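Local coordinates for endo-polygalacturonase (Pectobacterium carotovorum subsp. carotovorum, PDB 1BHE), which hydrolyses the alpha-1,4 links of polygalacturonic acid within the chain, and so takes part in the maceration and soft-rotting of plant tissue, at residues L73-N84 and G96-T104. Sequence-based numbering, arbitrary orientation.
Sequences LRAVNNAKSFEN and GKGCDAFIT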
loop_
_atom_site.group_PDB
_atom_site.type_symbol
_atom_site.label_atom_id
_atom_site.label_comp_id
_atom_site.label_asym_id
_atom_site.label_seq_id
_atom_site.Cartn_x
_atom_site.Cartn_y
_atom_site.Cartn_z
ATOM N N LEU A 73 -6.692 14.254 -10.896
ATOM C CA LEU A 73 -6.655 13.277 -11.995
ATOM C C LEU A 73 -7.620 12.190 -11.507
ATOM O O LEU A 73 -7.325 11.515 -10.514
ATOM C CB LEU A 73 -5.249 12.762 -12.229
ATOM C CG LEU A 73 -5.082 11.563 -13.169
ATOM C CD1 LEU A 73 -5.544 11.904 -14.580
ATOM C CD2 LEU A 73 -3.634 11.094 -13.201
ATOM N N ARG A 74 -8.772 12.078 -12.137
ATOM C CA ARG A 74 -9.820 11.161 -11.711
ATOM C C ARG A 74 -10.083 9.995 -12.644
ATOM O O ARG A 74 -10.265 10.169 -13.850
ATOM C CB ARG A 74 -11.107 11.991 -11.551
ATOM C CG ARG A 74 -12.309 11.265 -10.963
ATOM C CD ARG A 74 -13.497 12.225 -10.827
ATOM N NE ARG A 74 -13.258 13.175 -9.744
ATOM C CZ ARG A 74 -13.803 14.383 -9.636
ATOM N NH1 ARG A 74 -14.649 14.848 -10.539
ATOM N NH2 ARG A 74 -13.479 15.143 -8.601
ATOM N N ALA A 75 -10.119 8.795 -12.062
ATOM C CA ALA A 75 -10.371 7.576 -12.823
ATOM C C ALA A 75 -11.836 7.488 -13.239
ATOM O O ALA A 75 -12.729 7.632 -12.393
ATOM C CB ALA A 75 -9.966 6.353 -12.003
ATOM N N VAL A 76 -12.085 7.265 -14.527
ATOM C CA VAL A 76 -13.471 7.188 -14.990
ATOM C C VAL A 76 -14.198 6.059 -14.282
ATOM O O VAL A 76 -13.626 5.002 -13.994
ATOM C CB VAL A 76 -13.587 7.042 -16.516
ATOM C CG1 VAL A 76 -13.021 8.285 -17.192
ATOM C CG2 VAL A 76 -12.874 5.799 -17.031
ATOM N N ASN A 77 -15.466 6.286 -13.965
ATOM C CA ASN A 77 -16.307 5.304 -13.293
ATOM C C ASN A 77 -16.963 4.395 -14.333
ATOM O O ASN A 77 -18.175 4.377 -14.537
ATOM C CB ASN A 77 -17.353 5.985 -12.411
ATOM C CG ASN A 77 -18.294 6.919 -13.134
ATOM O OD1 ASN A 77 -17.912 7.606 -14.083
ATOM N ND2 ASN A 77 -19.556 6.963 -12.714
ATOM N N ASN A 78 -16.142 3.598 -15.003
ATOM C CA ASN A 78 -16.557 2.701 -16.066
ATOM C C ASN A 78 -15.711 1.435 -16.032
ATOM O O ASN A 78 -14.490 1.505 -16.157
ATOM C CB ASN A 78 -16.402 3.404 -17.427
ATOM C CG ASN A 78 -17.060 2.581 -18.522
ATOM O OD1 ASN A 78 -16.471 1.618 -19.008
ATOM N ND2 ASN A 78 -18.303 2.915 -18.849
ATOM N N ALA A 79 -16.346 0.281 -15.873
ATOM C CA ALA A 79 -15.617 -0.977 -15.757
ATOM C C ALA A 79 -14.966 -1.418 -17.053
ATOM O O ALA A 79 -13.811 -1.851 -17.050
ATOM C CB ALA A 79 -16.542 -2.050 -15.202
ATOM N N LYS A 80 -15.648 -1.260 -18.186
ATOM C CA LYS A 80 -15.085 -1.618 -19.482
ATOM C C LYS A 80 -13.835 -0.817 -19.815
ATOM O O LYS A 80 -12.906 -1.340 -20.439
ATOM C CB LYS A 80 -16.121 -1.465 -20.601
ATOM C CG LYS A 80 -15.599 -1.876 -21.968
ATOM C CD LYS A 80 -16.682 -1.822 -23.038
ATOM C CE LYS A 80 -16.126 -2.325 -24.367
ATOM N NZ LYS A 80 -16.583 -1.461 -25.494
ATOM N N SER A 81 -13.729 0.421 -19.346
ATOM C CA SER A 81 -12.563 1.252 -19.572
ATOM C C SER A 81 -11.280 0.699 -18.960
ATOM O O SER A 81 -10.207 1.054 -19.444
ATOM C CB SER A 81 -12.806 2.673 -19.043
ATOM O OG SER A 81 -13.661 3.379 -19.928
ATOM N N PHE A 82 -11.361 -0.126 -17.923
ATOM C CA PHE A 82 -10.203 -0.701 -17.265
ATOM C C PHE A 82 -10.012 -2.185 -17.544
ATOM O O PHE A 82 -9.099 -2.806 -16.985
ATOM C CB PHE A 82 -10.330 -0.488 -15.735
ATOM C CG PHE A 82 -10.151 0.955 -15.342
ATOM C CD1 PHE A 82 -11.216 1.835 -15.343
ATOM C CD2 PHE A 82 -8.898 1.433 -14.984
ATOM C CE1 PHE A 82 -11.040 3.168 -15.005
ATOM C CE2 PHE A 82 -8.716 2.754 -14.638
ATOM C CZ PHE A 82 -9.786 3.631 -14.649
ATOM N N GLU A 83 -10.860 -2.798 -18.370
ATOM C CA GLU A 83 -10.735 -4.239 -18.602
ATOM C C GLU A 83 -9.489 -4.588 -19.410
ATOM O O GLU A 83 -9.028 -3.798 -20.233
ATOM C CB GLU A 83 -11.973 -4.799 -19.313
ATOM C CG GLU A 83 -12.014 -4.537 -20.809
ATOM C CD GLU A 83 -13.273 -5.035 -21.489
ATOM O OE1 GLU A 83 -14.255 -5.347 -20.785
ATOM O OE2 GLU A 83 -13.292 -5.107 -22.733
ATOM N N ASN A 84 -8.979 -5.803 -19.192
ATOM C CA ASN A 84 -7.837 -6.276 -19.975
ATOM C C ASN A 84 -8.302 -7.464 -20.822
ATOM O O ASN A 84 -7.533 -8.084 -21.549
ATOM C CB ASN A 84 -6.611 -6.604 -19.142
ATOM C CG ASN A 84 -6.848 -7.457 -17.920
ATOM O OD1 ASN A 84 -7.643 -8.401 -17.926
ATOM N ND2 ASN A 84 -6.149 -7.146 -16.831
ATOM N N GLY A 96 -9.672 -12.027 -10.520
ATOM C CA GLY A 96 -9.093 -11.081 -9.576
ATOM C C GLY A 96 -8.120 -10.120 -10.259
ATOM O O GLY A 96 -7.833 -9.030 -9.767
ATOM N N LYS A 97 -7.672 -10.493 -11.446
ATOM C CA LYS A 97 -6.718 -9.723 -12.235
ATOM C C LYS A 97 -7.345 -9.169 -13.505
ATOM O O LYS A 97 -6.671 -8.786 -14.468
ATOM C CB LYS A 97 -5.536 -10.649 -12.547
ATOM C CG LYS A 97 -4.286 -9.989 -13.087
ATOM C CD LYS A 97 -3.176 -11.011 -13.305
ATOM C CE LYS A 97 -1.979 -10.383 -14.004
ATOM N NZ LYS A 97 -2.372 -9.682 -15.259
ATOM N N GLY A 98 -8.671 -9.048 -13.518
ATOM C CA GLY A 98 -9.431 -8.565 -14.645
ATOM C C GLY A 98 -9.325 -7.092 -14.985
ATOM O O GLY A 98 -9.756 -6.710 -16.080
ATOM N N CYS A 99 -8.776 -6.238 -14.113
ATOM C CA CYS A 99 -8.673 -4.823 -14.430
ATOM C C CYS A 99 -7.251 -4.260 -14.435
ATOM O O CYS A 99 -6.454 -4.558 -13.541
ATOM C CB CYS A 99 -9.434 -3.963 -13.411
ATOM S SG CYS A 99 -11.137 -4.410 -13.045
ATOM N N ASP A 100 -6.976 -3.393 -15.407
ATOM C CA ASP A 100 -5.675 -2.720 -15.443
ATOM C C ASP A 100 -5.697 -1.676 -14.320
ATOM O O ASP A 100 -6.789 -1.269 -13.904
ATOM C CB ASP A 100 -5.413 -2.030 -16.774
ATOM C CG ASP A 100 -5.165 -2.995 -17.921
ATOM O OD1 ASP A 100 -4.612 -4.083 -17.686
ATOM O OD2 ASP A 100 -5.541 -2.657 -19.060
ATOM N N ALA A 101 -4.535 -1.203 -13.881
ATOM C CA ALA A 101 -4.508 -0.165 -12.854
ATOM C C ALA A 101 -4.752 1.189 -13.516
ATOM O O ALA A 101 -4.728 1.275 -14.749
ATOM C CB ALA A 101 -3.174 -0.155 -12.118
ATOM N N PHE A 102 -4.961 2.222 -12.716
ATOM C CA PHE A 102 -5.150 3.560 -13.280
ATOM C C PHE A 102 -3.850 4.064 -13.886
ATOM O O PHE A 102 -3.814 4.532 -15.030
ATOM C CB PHE A 102 -5.681 4.515 -12.218
ATOM C CG PHE A 102 -6.119 5.867 -12.698
ATOM C CD1 PHE A 102 -6.466 6.106 -14.016
ATOM C CD2 PHE A 102 -6.203 6.912 -11.784
ATOM C CE1 PHE A 102 -6.871 7.363 -14.433
ATOM C CE2 PHE A 102 -6.615 8.169 -12.193
ATOM C CZ PHE A 102 -6.941 8.388 -13.515
ATOM N N ILE A 103 -2.762 3.995 -13.126
ATOM C CA ILE A 103 -1.447 4.416 -13.601
ATOM C C ILE A 103 -0.481 3.234 -13.451
ATOM O O ILE A 103 -0.354 2.721 -12.334
ATOM C CB ILE A 103 -0.889 5.628 -12.855
ATOM C CG1 ILE A 103 -1.813 6.857 -12.997
ATOM C CG2 ILE A 103 0.510 5.987 -13.359
ATOM C CD1 ILE A 103 -1.457 7.923 -11.967
ATOM N N THR A 104 0.107 2.794 -14.554
ATOM C CA THR A 104 1.024 1.652 -14.501
ATOM C C THR A 104 2.409 2.033 -15.014
ATOM O O THR A 104 2.558 2.649 -16.066
ATOM C CB THR A 104 0.492 0.473 -15.341
ATOM O OG1 THR A 104 -0.865 0.171 -14.994
ATOM C CG2 THR A 104 1.328 -0.781 -15.093
#
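The carbonyl oxygen of F82 takes the backbone N-H of D100 in a short, nearly straight hydrogen bond (N to O 2.7 Å, 165° at the hydrogen), and the CA-H of C99 adds a CH...O contact at 3.3 Å from CA to that same O. Next to it, E83 and C99 form a single beta bridge, and N84 closes this end: its ND2 gives a straight bond to K97 O (2.9 Å), lying in both the amide plane and the carbonyl plane, while its backbone N reaches G98 O only weakly. Toward the beta-helix the contact becomes apolar. F82 turns its CE2 edge to F102, with CA of F102 in the plane of the F82 ring. With CG anti to its backbone N (chi1 -171°), F102 swings its ring toward strand 72-75 and offers a face to A75, whose CB sits 3.7 Å from the ring centroid in a CH-pi contact; L73 CG lies 3.7 Å from F102 CZ, and L73 CD2 touches I103 CD1. One strong backbone bond and one side-chain amide bond thus hold the outer part of this excursion, beside the C89-C99 disulfide, whereas apolar packing around F102 joins its base; D100 O, at the F82 ring edge, is buried without a polar partner.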